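Local coordinates for protein aldo-keto reductase AKR2E4 (Bombyx mori, PDB 3WCZ) that reduces 3-dehydroecdysone with NADPH as cosubstrate, as an aldo-keto reductase that may help to regulate moulting in the silkworm, at residues Ala234-Lys239 / Phe279-Ala284; Ile134-Thr139 / Ser158-Thr163; Arg25-Glu30 / Ile257-Asn262. All blocks are in the same frame, centred on the assembly; numbering follows the deposited sequence.

Contact 1: residues Ala234-Lys239 / Phe279-Ala284; sequences ANKYRK and FEEVAA
Lys236 carries CG opposite its backbone N (chi1 171°) and is extended from there on, stretching straight toward Glu281, while Tyr237, its CG anti to the carbonyl carbon, sends its ring out alongside. Glu281, likewise extended beyond CG, reaches back to meet them, and its carboxylate divides its two oxygens between them. OH of Tyr237 donates to OE1 of Glu281 at 2.6 Å; OE1 accepts through its syn lone pair and lies at the ring edge, in the ring plane, and ring and carboxylate stand nearly perpendicular, at 88°. NZ of Lys236 forms a salt bridge with OE2 of Glu281 at 2.7 Å, again on the syn side but 27° out of the carboxylate plane. In the aldo-keto reductase TIM barrel this clasp lies at the surface and joins the C-terminal end of helix 228-237 to helix 279-286, away from the cofactor site. The triangle closes where NZ of Lys236 donates to OH of Tyr237 at 3.1 Å, and CG of Lys236 sits over the centre of the tyrosine ring, 3.9 Å above its plane. OE1 of Glu281 also accepts from N of Thr278, just before its own helix, so that oxygen has two donors.

Contact 2: residues Ile134-Thr139 / Ser158-Thr163; sequences IDYLET and SNFNAT. With NAP (NADP nicotinamide-adenine-dinucleotide phosphate), chain B; EDO (1,2-ethanediol), chain F.
Phe160 turns the edge of its ring to a face of Tyr136 in a T-shaped pair, the planes 70° apart and the centroids separated by 5.1 Å. The pair belongs to the TIM barrel: Tyr136 opens helix 136-148, which leads into strand 152-158, and Phe160 lies in the loop that leaves this strand for helix 162-170. CE2 of Phe160 approaches CD1 of Tyr136 to 3.7 Å, displaced toward the rim of the tyrosine ring, while CZ reaches back to CB. With CG between its backbone N and carbonyl carbon (chi1 55°), the tyrosine presents one face to Phe160 and the other to OD1 of Asp135. That same oxygen caps the helix by accepting from N of Leu137. Both rings are buried, and the two residues before Phe160 reach the cofactor. Asn159 OD1 accepts from N7N of NADP at 2.9 Å, over a bent N-H angle of 138°, while its ND2 donates to Tyr206 OH. Replacing Asn159 by an alanine would take away this acceptor, and is likely to leave the nicotinamide amide freer to turn and Tyr206 OH without its donor. Beside it, OG of Ser158 lies 2.9 Å from the carboxamide oxygen O7N of NADP.

Contact 3: residues Arg25-Glu30 / Ile257-Asn262; sequences RGTAKE and IPKSTN. With NAP (NADP nicotinamide-adenine-dinucleotide phosphate), chain B.
Lys259, Thr27 and Arg25 bury most of the surface here, and Lys259 leads. Its side chain bends at chi2 (-89°), then runs extended past that of Thr27 in the opposite direction until NZ donates to OG1 of Thr27 at 3.0 Å. The same NZ holds O3X of the 2'-phosphate of NADP at 2.8 Å, so one ammonium group ties the loop after strand 21-22 to the cofactor. Thr27 is in a type I turn from Arg25 to Ala28 and also rests CB and CG2 against the adenosine ribose, with CB 3.6 Å from O3B of NADP. Arg25, bent at chi2 and chi3, brings NH1 within 4.1 Å of CG2 of Thr261, crossing that side chain at about a right angle; its guanidinium carries Ala28 CB over one face and is salt-bridged through NH1 to Glu36. From 257-262 the phosphates are gripped further: Lys259 N donates to O1A of NADP at 2.8 Å, Ser260 OG to O2X at 2.6 Å and Thr261 N to O3X at 2.9 Å. Ser260 OG also accepts from Asn262 N in an ST turn. The lysine, serine hydroxyl and Thr261 N-H around the 2'-phosphate form the NADP(H)-binding site characteristic of aldo-keto reductases.

Overall arrangement
Of the three contacts in this TIM barrel, two touch the cofactor and one does not. Contacts 2 and 3 lie on opposite sides of the chain's centre, with centres 27 Å and nearest atoms about 7 Å apart, yet both touch the same NADP: contact 2 meets its carboxamide end, contact 3 its phosphates and riboses. Along the chain, contact 2 is nested within the loop that contact 3 closes. In contact 3 the side chain of Arg25 lies about 5 Å from that of Tyr58, the probable proton donor. Contact 1 stands apart at the surface, its centre 35 Å from that of contact 2 and 25 Å from that of contact 3, and its segments alternate with those of contact 3.

Contact 1: residues Ala234-Lys239 / Phe279-Ala284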
loop_
_atom_site.group_PDB
_atom_site.type_symbol
_atom_site.label_atom_id
_atom_site.label_comp_id
_atom_site.label_asym_id
_atom_site.label_seq_id
_atom_site.Cartn_x
_atom_site.Cartn_y
_atom_site.Cartn_z
ATOM N N ALA A 234 -16.115 -18.017 2.238
ATOM C CA ALA A 234 -16.899 -17.277 1.271
ATOM C C ALA A 234 -18.382 -17.671 1.359
ATOM O O ALA A 234 -19.282 -16.815 1.351
ATOM C CB ALA A 234 -16.367 -17.538 -0.094
ATOM N N ASN A 235 -18.637 -18.974 1.415
ATOM C CA ASN A 235 -20.004 -19.449 1.531
ATOM C C ASN A 235 -20.659 -19.042 2.822
ATOM O O ASN A 235 -21.827 -18.654 2.845
ATOM C CB ASN A 235 -20.028 -20.962 1.373
ATOM C CG ASN A 235 -20.762 -21.385 0.160
ATOM O OD1 ASN A 235 -21.938 -21.039 -0.026
ATOM N ND2 ASN A 235 -20.082 -22.142 -0.695
ATOM N N LYS A 236 -19.926 -19.124 3.922
ATOM C CA LYS A 236 -20.481 -18.768 5.222
ATOM C C LYS A 236 -21.024 -17.335 5.260
ATOM O O LYS A 236 -22.095 -17.064 5.835
ATOM C CB LYS A 236 -19.448 -18.972 6.341
ATOM C CG LYS A 236 -19.870 -18.422 7.670
ATOM C CD LYS A 236 -18.897 -18.759 8.762
ATOM C CE LYS A 236 -19.316 -18.134 10.069
ATOM N NZ LYS A 236 -18.315 -18.300 11.162
ATOM N N TYR A 237 -20.251 -16.403 4.684
ATOM C CA TYR A 237 -20.566 -14.992 4.782
ATOM C C TYR A 237 -21.242 -14.422 3.542
ATOM O O TYR A 237 -21.574 -13.239 3.500
ATOM C CB TYR A 237 -19.291 -14.206 5.106
ATOM C CG TYR A 237 -18.759 -14.543 6.468
ATOM C CD1 TYR A 237 -19.454 -14.177 7.616
ATOM C CD2 TYR A 237 -17.572 -15.232 6.621
ATOM C CE1 TYR A 237 -18.962 -14.489 8.890
ATOM C CE2 TYR A 237 -17.077 -15.550 7.891
ATOM C CZ TYR A 237 -17.777 -15.158 9.013
ATOM O OH TYR A 237 -17.308 -15.503 10.242
ATOM N N ARG A 238 -21.442 -15.263 2.521
ATOM C CA ARG A 238 -22.023 -14.815 1.247
ATOM C C ARG A 238 -21.170 -13.731 0.601
ATOM O O ARG A 238 -21.661 -12.703 0.137
ATOM C CB ARG A 238 -23.463 -14.344 1.425
ATOM C CG ARG A 238 -24.363 -15.432 1.949
ATOM C CD ARG A 238 -25.773 -14.928 2.219
ATOM N NE ARG A 238 -25.790 -13.960 3.311
ATOM C CZ ARG A 238 -26.753 -13.060 3.490
ATOM N NH1 ARG A 238 -27.778 -13.006 2.643
ATOM N NH2 ARG A 238 -26.687 -12.219 4.513
ATOM N N LYS A 239 -19.871 -13.995 0.575
ATOM C CA LYS A 239 -18.883 -13.073 0.056
ATOM C C LYS A 239 -18.009 -13.847 -0.903
ATOM O O LYS A 239 -18.110 -15.087 -1.008
ATOM C CB LYS A 239 -18.067 -12.482 1.214
ATOM C CG LYS A 239 -18.861 -11.577 2.111
ATOM C CD LYS A 239 -19.001 -10.214 1.468
ATOM C CE LYS A 239 -19.914 -9.336 2.244
ATOM N NZ LYS A 239 -19.948 -8.003 1.602
ATOM N N PHE A 279 -12.104 -14.972 15.431
ATOM C CA PHE A 279 -10.705 -15.160 15.774
ATOM C C PHE A 279 -10.181 -16.514 15.278
ATOM O O PHE A 279 -9.041 -16.616 14.837
ATOM C CB PHE A 279 -10.468 -14.942 17.291
ATOM C CG PHE A 279 -11.015 -16.020 18.176
ATOM C CD1 PHE A 279 -10.221 -17.112 18.528
ATOM C CD2 PHE A 279 -12.296 -15.920 18.729
ATOM C CE1 PHE A 279 -10.712 -18.102 19.371
ATOM C CE2 PHE A 279 -12.789 -16.911 19.564
ATOM C CZ PHE A 279 -12.003 -17.998 19.886
ATOM N N GLU A 280 -11.017 -17.548 15.302
ATOM C CA GLU A 280 -10.573 -18.852 14.838
ATOM C C GLU A 280 -10.330 -18.846 13.313
ATOM O O GLU A 280 -9.432 -19.516 12.810
ATOM C CB GLU A 280 -11.573 -19.929 15.211
ATOM C CG GLU A 280 -11.525 -20.348 16.681
ATOM C CD GLU A 280 -10.210 -21.040 17.052
ATOM O OE1 GLU A 280 -9.634 -21.746 16.183
ATOM O OE2 GLU A 280 -9.757 -20.880 18.210
ATOM N N GLU A 281 -11.110 -18.055 12.587
ATOM C CA GLU A 281 -10.974 -17.961 11.130
ATOM C C GLU A 281 -9.721 -17.187 10.759
ATOM O O GLU A 281 -8.989 -17.586 9.859
ATOM C CB GLU A 281 -12.225 -17.347 10.512
ATOM C CG GLU A 281 -13.419 -18.292 10.632
ATOM C CD GLU A 281 -14.747 -17.619 10.434
ATOM O OE1 GLU A 281 -14.867 -16.389 10.382
ATOM O OE2 GLU A 281 -15.728 -18.395 10.311
ATOM N N VAL A 282 -9.452 -16.102 11.471
ATOM C CA VAL A 282 -8.203 -15.375 11.269
ATOM C C VAL A 282 -7.029 -16.298 11.569
ATOM O O VAL A 282 -6.047 -16.327 10.829
ATOM C CB VAL A 282 -8.165 -14.106 12.133
ATOM C CG1 VAL A 282 -6.784 -13.430 12.084
ATOM C CG2 VAL A 282 -9.200 -13.130 11.654
ATOM N N ALA A 283 -7.101 -17.049 12.659
ATOM C CA ALA A 283 -6.038 -17.994 12.989
ATOM C C ALA A 283 -5.858 -19.051 11.897
ATOM O O ALA A 283 -4.729 -19.429 11.558
ATOM C CB ALA A 283 -6.316 -18.655 14.319
ATOM N N ALA A 284 -6.957 -19.525 11.313
ATOM C CA ALA A 284 -6.861 -20.532 10.266
ATOM C C ALA A 284 -6.138 -19.962 9.053
ATOM O O ALA A 284 -5.322 -20.642 8.425
ATOM C CB ALA A 284 -8.259 -21.040 9.869
#

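Contact 2: residues Ile134-Thr139 / Ser158-Thr163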
loop_
_atom_site.group_PDB
_atom_site.type_symbol
_atom_site.label_atom_id
_atom_site.label_comp_id
_atom_site.label_asym_id
_atom_site.label_seq_id
_atom_site.Cartn_x
_atom_site.Cartn_y
_atom_site.Cartn_z
ATOM N N ILE A 134 23.361 5.783 1.549
ATOM C CA ILE A 134 22.683 6.840 2.294
ATOM C C ILE A 134 21.820 6.243 3.411
ATOM O O ILE A 134 21.014 5.347 3.179
ATOM C CB ILE A 134 21.800 7.693 1.349
ATOM C CG1 ILE A 134 22.647 8.286 0.215
ATOM C CG2 ILE A 134 21.094 8.814 2.128
ATOM C CD1 ILE A 134 21.840 8.986 -0.856
ATOM N N ASP A 135 22.005 6.719 4.625
ATOM C CA ASP A 135 21.196 6.295 5.760
ATOM C C ASP A 135 19.762 6.771 5.556
ATOM O O ASP A 135 19.507 7.922 5.215
ATOM C CB ASP A 135 21.794 6.928 7.011
ATOM C CG ASP A 135 21.275 6.358 8.303
ATOM O OD1 ASP A 135 20.234 5.658 8.340
ATOM O OD2 ASP A 135 21.934 6.621 9.340
ATOM N N TYR A 136 18.810 5.857 5.760
ATOM C CA TYR A 136 17.393 6.219 5.641
ATOM C C TYR A 136 17.009 7.247 6.706
ATOM O O TYR A 136 15.999 7.920 6.569
ATOM C CB TYR A 136 16.472 4.969 5.702
ATOM C CG TYR A 136 16.689 4.131 6.930
ATOM C CD1 TYR A 136 16.179 4.530 8.158
ATOM C CD2 TYR A 136 17.417 2.956 6.886
ATOM C CE1 TYR A 136 16.408 3.800 9.290
ATOM C CE2 TYR A 136 17.671 2.219 8.024
ATOM C CZ TYR A 136 17.154 2.637 9.232
ATOM O OH TYR A 136 17.422 1.920 10.359
ATOM N N LEU A 137 17.829 7.414 7.749
ATOM C CA LEU A 137 17.558 8.499 8.702
ATOM C C LEU A 137 17.716 9.860 8.042
ATOM O O LEU A 137 17.018 10.818 8.384
ATOM C CB LEU A 137 18.463 8.427 9.932
ATOM C CG LEU A 137 18.312 7.240 10.852
ATOM C CD1 LEU A 137 19.309 7.415 11.965
ATOM C CD2 LEU A 137 16.897 7.135 11.400
ATOM N N GLU A 138 18.652 9.968 7.116
ATOM C CA GLU A 138 18.802 11.196 6.361
ATOM C C GLU A 138 17.594 11.446 5.455
ATOM O O GLU A 138 17.065 12.553 5.363
ATOM C CB GLU A 138 20.081 11.177 5.541
ATOM C CG GLU A 138 20.147 12.379 4.670
ATOM C CD GLU A 138 21.440 12.528 3.911
ATOM O OE1 GLU A 138 22.495 12.200 4.507
ATOM O OE2 GLU A 138 21.404 12.999 2.747
ATOM N N THR A 139 17.152 10.390 4.782
ATOM C CA THR A 139 16.005 10.495 3.906
ATOM C C THR A 139 14.801 10.963 4.733
ATOM O O THR A 139 13.991 11.785 4.299
ATOM C CB THR A 139 15.728 9.119 3.282
ATOM O OG1 THR A 139 16.952 8.578 2.767
ATOM C CG2 THR A 139 14.689 9.193 2.177
ATOM N N SER A 158 7.876 2.282 3.854
ATOM C CA SER A 158 7.420 1.037 3.260
ATOM C C SER A 158 8.610 0.084 3.225
ATOM O O SER A 158 9.765 0.517 3.039
ATOM C CB SER A 158 6.900 1.337 1.855
ATOM O OG SER A 158 6.344 0.200 1.215
ATOM N N ASN A 159 8.345 -1.201 3.392
ATOM C CA ASN A 159 9.384 -2.219 3.329
ATOM C C ASN A 159 10.467 -2.019 4.386
ATOM O O ASN A 159 11.621 -2.400 4.182
ATOM C CB ASN A 159 10.000 -2.303 1.934
ATOM C CG ASN A 159 8.989 -2.646 0.887
ATOM O OD1 ASN A 159 8.606 -1.829 0.020
ATOM N ND2 ASN A 159 8.548 -3.862 0.933
ATOM N N PHE A 160 10.085 -1.495 5.546
ATOM C CA PHE A 160 11.008 -1.424 6.675
ATOM C C PHE A 160 10.806 -2.617 7.605
ATOM O O PHE A 160 9.673 -2.947 7.976
ATOM C CB PHE A 160 10.840 -0.137 7.503
ATOM C CG PHE A 160 11.559 1.069 6.934
ATOM C CD1 PHE A 160 11.434 1.419 5.600
ATOM C CD2 PHE A 160 12.321 1.893 7.759
ATOM C CE1 PHE A 160 12.075 2.534 5.103
ATOM C CE2 PHE A 160 12.982 3.007 7.246
ATOM C CZ PHE A 160 12.846 3.334 5.944
ATOM N N ASN A 161 11.889 -3.249 8.042
ATOM C CA ASN A 161 11.777 -4.355 8.976
ATOM C C ASN A 161 11.768 -3.864 10.418
ATOM O O ASN A 161 11.819 -2.663 10.692
ATOM C CB ASN A 161 12.872 -5.397 8.696
ATOM C CG ASN A 161 14.269 -4.907 9.002
ATOM O OD1 ASN A 161 14.488 -4.085 9.885
ATOM N ND2 ASN A 161 15.239 -5.428 8.258
ATOM N N ALA A 162 11.684 -4.791 11.358
ATOM C CA ALA A 162 11.473 -4.380 12.737
ATOM C C ALA A 162 12.641 -3.579 13.294
ATOM O O ALA A 162 12.435 -2.601 14.014
ATOM C CB ALA A 162 11.184 -5.599 13.625
ATOM N N THR A 163 13.857 -4.003 12.977
ATOM C CA THR A 163 15.050 -3.299 13.446
ATOM C C THR A 163 15.106 -1.889 12.876
ATOM O O THR A 163 15.499 -0.926 13.555
ATOM C CB THR A 163 16.318 -4.107 13.073
ATOM O OG1 THR A 163 16.341 -5.306 13.864
ATOM C CG2 THR A 163 17.578 -3.295 13.324
HETATM P PA NAP B . -2.965 -7.557 -5.585
HETATM O O1A NAP B . -3.923 -6.494 -5.242
HETATM O O2A NAP B . -2.302 -8.384 -4.595
HETATM O O5B NAP B . -3.477 -8.503 -6.715
HETATM C C5B NAP B . -4.029 -7.996 -7.893
HETATM C C4B NAP B . -4.569 -9.061 -8.835
HETATM O O4B NAP B . -5.764 -9.636 -8.272
HETATM C C3B NAP B . -4.899 -8.621 -10.209
HETATM O O3B NAP B . -4.536 -9.667 -11.077
HETATM C C2B NAP B . -6.338 -8.424 -10.154
HETATM O O2B NAP B . -6.989 -8.526 -11.404
HETATM C C1B NAP B . -6.803 -9.503 -9.212
HETATM N N9A NAP B . -8.003 -9.233 -8.447
HETATM C C8A NAP B . -8.317 -8.056 -7.867
HETATM N N7A NAP B . -9.412 -8.155 -7.142
HETATM C C5A NAP B . -9.855 -9.448 -7.247
HETATM C C6A NAP B . -10.947 -10.138 -6.712
HETATM N N6A NAP B . -11.924 -9.556 -5.899
HETATM N N1A NAP B . -11.059 -11.437 -7.044
HETATM C C2A NAP B . -10.157 -12.031 -7.825
HETATM N N3A NAP B . -9.089 -11.404 -8.346
HETATM C C4A NAP B . -8.935 -10.106 -8.041
HETATM O O3 NAP B . -1.817 -6.828 -6.467
HETATM P PN NAP B . -0.446 -6.044 -6.256
HETATM O O1N NAP B . -0.408 -5.051 -7.359
HETATM O O2N NAP B . 0.644 -7.050 -6.143
HETATM O O5D NAP B . -0.538 -5.311 -4.849
HETATM C C5D NAP B . -1.505 -4.345 -4.607
HETATM C C4D NAP B . -0.992 -2.902 -4.513
HETATM O O4D NAP B . -0.113 -2.738 -3.415
HETATM C C3D NAP B . -0.178 -2.446 -5.680
HETATM O O3D NAP B . -0.955 -2.231 -6.841
HETATM C C2D NAP B . 0.478 -1.275 -5.139
HETATM O O2D NAP B . -0.417 -0.204 -5.034
HETATM C C1D NAP B . 0.889 -1.779 -3.773
HETATM N N1N NAP B . 2.207 -2.406 -3.623
HETATM C C2N NAP B . 3.194 -1.755 -2.979
HETATM C C3N NAP B . 4.421 -2.349 -2.824
HETATM C C7N NAP B . 5.437 -1.587 -2.061
HETATM O O7N NAP B . 5.132 -0.685 -1.244
HETATM N N7N NAP B . 6.713 -2.012 -2.179
HETATM C C4N NAP B . 4.702 -3.606 -3.392
HETATM C C5N NAP B . 3.666 -4.286 -4.046
HETATM C C6N NAP B . 2.437 -3.644 -4.135
HETATM P P2B NAP B . -7.932 -7.367 -11.983
HETATM O O1X NAP B . -8.326 -7.897 -13.376
HETATM O O2X NAP B . -9.111 -7.269 -11.117
HETATM O O3X NAP B . -7.104 -6.108 -12.047
HETATM C C1 EDO F . 9.390 -6.171 5.971
HETATM O O1 EDO F . 8.988 -7.489 5.559
HETATM C C2 EDO F . 10.342 -5.594 4.969
HETATM O O2 EDO F . 9.798 -5.665 3.641
#

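Contact 3: residues Arg25-Glu30 / Ile257-Asn262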
loop_
_atom_site.group_PDB
_atom_site.type_symbol
_atom_site.label_atom_id
_atom_site.label_comp_id
_atom_site.label_asym_id
_atom_site.label_seq_id
_atom_site.Cartn_x
_atom_site.Cartn_y
_atom_site.Cartn_z
ATOM N N ARG A 25 1.633 -1.982 -11.221
ATOM C CA ARG A 25 1.369 -2.662 -12.476
ATOM C C ARG A 25 1.974 -4.057 -12.546
ATOM O O ARG A 25 2.017 -4.651 -13.635
ATOM C CB ARG A 25 1.948 -1.848 -13.628
ATOM C CG ARG A 25 1.521 -0.397 -13.631
ATOM C CD ARG A 25 0.057 -0.312 -13.856
ATOM N NE ARG A 25 -0.304 -0.647 -15.235
ATOM C CZ ARG A 25 -1.440 -1.245 -15.597
ATOM N NH1 ARG A 25 -2.360 -1.627 -14.674
ATOM N NH2 ARG A 25 -1.643 -1.484 -16.897
ATOM N N GLY A 26 2.423 -4.597 -11.419
ATOM C CA GLY A 26 3.016 -5.925 -11.412
ATOM C C GLY A 26 2.123 -7.018 -11.989
ATOM O O GLY A 26 2.614 -7.987 -12.568
ATOM N N THR A 27 0.809 -6.881 -11.862
ATOM C CA THR A 27 -0.097 -7.909 -12.354
ATOM C C THR A 27 -0.679 -7.581 -13.727
ATOM O O THR A 27 -1.504 -8.341 -14.239
ATOM C CB THR A 27 -1.249 -8.147 -11.376
ATOM O OG1 THR A 27 -2.084 -6.984 -11.296
ATOM C CG2 THR A 27 -0.730 -8.524 -9.992
ATOM N N ALA A 28 -0.266 -6.457 -14.304
ATOM C CA ALA A 28 -0.879 -6.032 -15.565
ATOM C C ALA A 28 -0.536 -7.027 -16.673
ATOM O O ALA A 28 0.602 -7.460 -16.804
ATOM C CB ALA A 28 -0.449 -4.618 -15.922
ATOM N N LYS A 29 -1.538 -7.403 -17.457
ATOM C CA LYS A 29 -1.332 -8.397 -18.507
ATOM C C LYS A 29 -0.840 -7.677 -19.762
ATOM O O LYS A 29 -0.797 -6.448 -19.799
ATOM C CB LYS A 29 -2.628 -9.171 -18.775
ATOM C CG LYS A 29 -3.564 -9.279 -17.558
ATOM C CD LYS A 29 -4.813 -10.119 -17.841
ATOM C CE LYS A 29 -6.073 -9.561 -17.127
ATOM N NZ LYS A 29 -5.924 -9.273 -15.642
ATOM N N GLU A 30 -0.455 -8.428 -20.787
ATOM C CA GLU A 30 0.024 -7.804 -22.026
ATOM C C GLU A 30 -1.066 -6.949 -22.668
ATOM O O GLU A 30 -0.779 -5.929 -23.307
ATOM C CB GLU A 30 0.509 -8.865 -23.018
ATOM C CG GLU A 30 1.781 -9.566 -22.574
ATOM C CD GLU A 30 2.919 -8.591 -22.309
ATOM O OE1 GLU A 30 3.492 -8.059 -23.289
ATOM O OE2 GLU A 30 3.232 -8.353 -21.119
ATOM N N ILE A 257 -4.492 -2.957 0.264
ATOM C CA ILE A 257 -4.352 -2.203 -0.970
ATOM C C ILE A 257 -4.696 -3.072 -2.188
ATOM O O ILE A 257 -3.827 -3.387 -3.012
ATOM C CB ILE A 257 -2.912 -1.661 -1.150
ATOM C CG1 ILE A 257 -2.346 -1.090 0.151
ATOM C CG2 ILE A 257 -2.882 -0.598 -2.246
ATOM C CD1 ILE A 257 -0.866 -0.769 0.029
ATOM N N PRO A 258 -5.959 -3.477 -2.326
ATOM C CA PRO A 258 -6.298 -4.324 -3.477
ATOM C C PRO A 258 -6.147 -3.571 -4.798
ATOM O O PRO A 258 -6.739 -2.500 -4.990
ATOM C CB PRO A 258 -7.767 -4.690 -3.216
ATOM C CG PRO A 258 -8.288 -3.580 -2.406
ATOM C CD PRO A 258 -7.142 -3.201 -1.499
ATOM N N LYS A 259 -5.381 -4.144 -5.726
ATOM C CA LYS A 259 -5.291 -3.629 -7.090
ATOM C C LYS A 259 -6.359 -4.317 -7.957
ATOM O O LYS A 259 -6.508 -5.544 -7.964
ATOM C CB LYS A 259 -3.913 -3.882 -7.706
ATOM C CG LYS A 259 -3.813 -3.533 -9.194
ATOM C CD LYS A 259 -4.177 -4.699 -10.106
ATOM C CE LYS A 259 -4.030 -4.339 -11.565
ATOM N NZ LYS A 259 -4.417 -5.517 -12.446
ATOM N N SER A 260 -7.100 -3.505 -8.690
ATOM C CA SER A 260 -7.943 -4.034 -9.758
ATOM C C SER A 260 -8.088 -2.972 -10.802
ATOM O O SER A 260 -8.068 -1.776 -10.510
ATOM C CB SER A 260 -9.317 -4.426 -9.230
ATOM O OG SER A 260 -10.144 -4.986 -10.260
ATOM N N THR A 261 -8.255 -3.429 -12.039
ATOM C CA THR A 261 -8.664 -2.560 -13.119
ATOM C C THR A 261 -10.023 -2.995 -13.695
ATOM O O THR A 261 -10.416 -2.529 -14.769
ATOM C CB THR A 261 -7.616 -2.485 -14.233
ATOM O OG1 THR A 261 -7.294 -3.809 -14.664
ATOM C CG2 THR A 261 -6.370 -1.777 -13.734
ATOM N N ASN A 262 -10.746 -3.830 -12.964
ATOM C CA ASN A 262 -12.061 -4.345 -13.380
ATOM C C ASN A 262 -13.151 -3.674 -12.558
ATOM O O ASN A 262 -13.088 -3.688 -11.340
ATOM C CB ASN A 262 -12.096 -5.871 -13.150
ATOM C CG ASN A 262 -13.472 -6.516 -13.417
ATOM O OD1 ASN A 262 -14.324 -6.584 -12.558
ATOM N ND2 ASN A 262 -13.642 -7.017 -14.635
HETATM P PA NAP B . -2.965 -7.557 -5.585
HETATM O O1A NAP B . -3.923 -6.494 -5.242
HETATM O O2A NAP B . -2.302 -8.384 -4.595
HETATM O O5B NAP B . -3.477 -8.503 -6.715
HETATM C C5B NAP B . -4.029 -7.996 -7.893
HETATM C C4B NAP B . -4.569 -9.061 -8.835
HETATM O O4B NAP B . -5.764 -9.636 -8.272
HETATM C C3B NAP B . -4.899 -8.621 -10.209
HETATM O O3B NAP B . -4.536 -9.667 -11.077
HETATM C C2B NAP B . -6.338 -8.424 -10.154
HETATM O O2B NAP B . -6.989 -8.526 -11.404
HETATM C C1B NAP B . -6.803 -9.503 -9.212
HETATM N N9A NAP B . -8.003 -9.233 -8.447
HETATM C C8A NAP B . -8.317 -8.056 -7.867
HETATM N N7A NAP B . -9.412 -8.155 -7.142
HETATM C C5A NAP B . -9.855 -9.448 -7.247
HETATM C C6A NAP B . -10.947 -10.138 -6.712
HETATM N N6A NAP B . -11.924 -9.556 -5.899
HETATM N N1A NAP B . -11.059 -11.437 -7.044
HETATM C C2A NAP B . -10.157 -12.031 -7.825
HETATM N N3A NAP B . -9.089 -11.404 -8.346
HETATM C C4A NAP B . -8.935 -10.106 -8.041
HETATM O O3 NAP B . -1.817 -6.828 -6.467
HETATM P PN NAP B . -0.446 -6.044 -6.256
HETATM O O1N NAP B . -0.408 -5.051 -7.359
HETATM O O2N NAP B . 0.644 -7.050 -6.143
HETATM O O5D NAP B . -0.538 -5.311 -4.849
HETATM C C5D NAP B . -1.505 -4.345 -4.607
HETATM C C4D NAP B . -0.992 -2.902 -4.513
HETATM O O4D NAP B . -0.113 -2.738 -3.415
HETATM C C3D NAP B . -0.178 -2.446 -5.680
HETATM O O3D NAP B . -0.955 -2.231 -6.841
HETATM C C2D NAP B . 0.478 -1.275 -5.139
HETATM O O2D NAP B . -0.417 -0.204 -5.034
HETATM C C1D NAP B . 0.889 -1.779 -3.773
HETATM N N1N NAP B . 2.207 -2.406 -3.623
HETATM C C2N NAP B . 3.194 -1.755 -2.979
HETATM C C3N NAP B . 4.421 -2.349 -2.824
HETATM C C7N NAP B . 5.437 -1.587 -2.061
HETATM O O7N NAP B . 5.132 -0.685 -1.244
HETATM N N7N NAP B . 6.713 -2.012 -2.179
HETATM C C4N NAP B . 4.702 -3.606 -3.392
HETATM C C5N NAP B . 3.666 -4.286 -4.046
HETATM C C6N NAP B . 2.437 -3.644 -4.135
HETATM P P2B NAP B . -7.932 -7.367 -11.983
HETATM O O1X NAP B . -8.326 -7.897 -13.376
HETATM O O2X NAP B . -9.111 -7.269 -11.117
HETATM O O3X NAP B . -7.104 -6.108 -12.047
#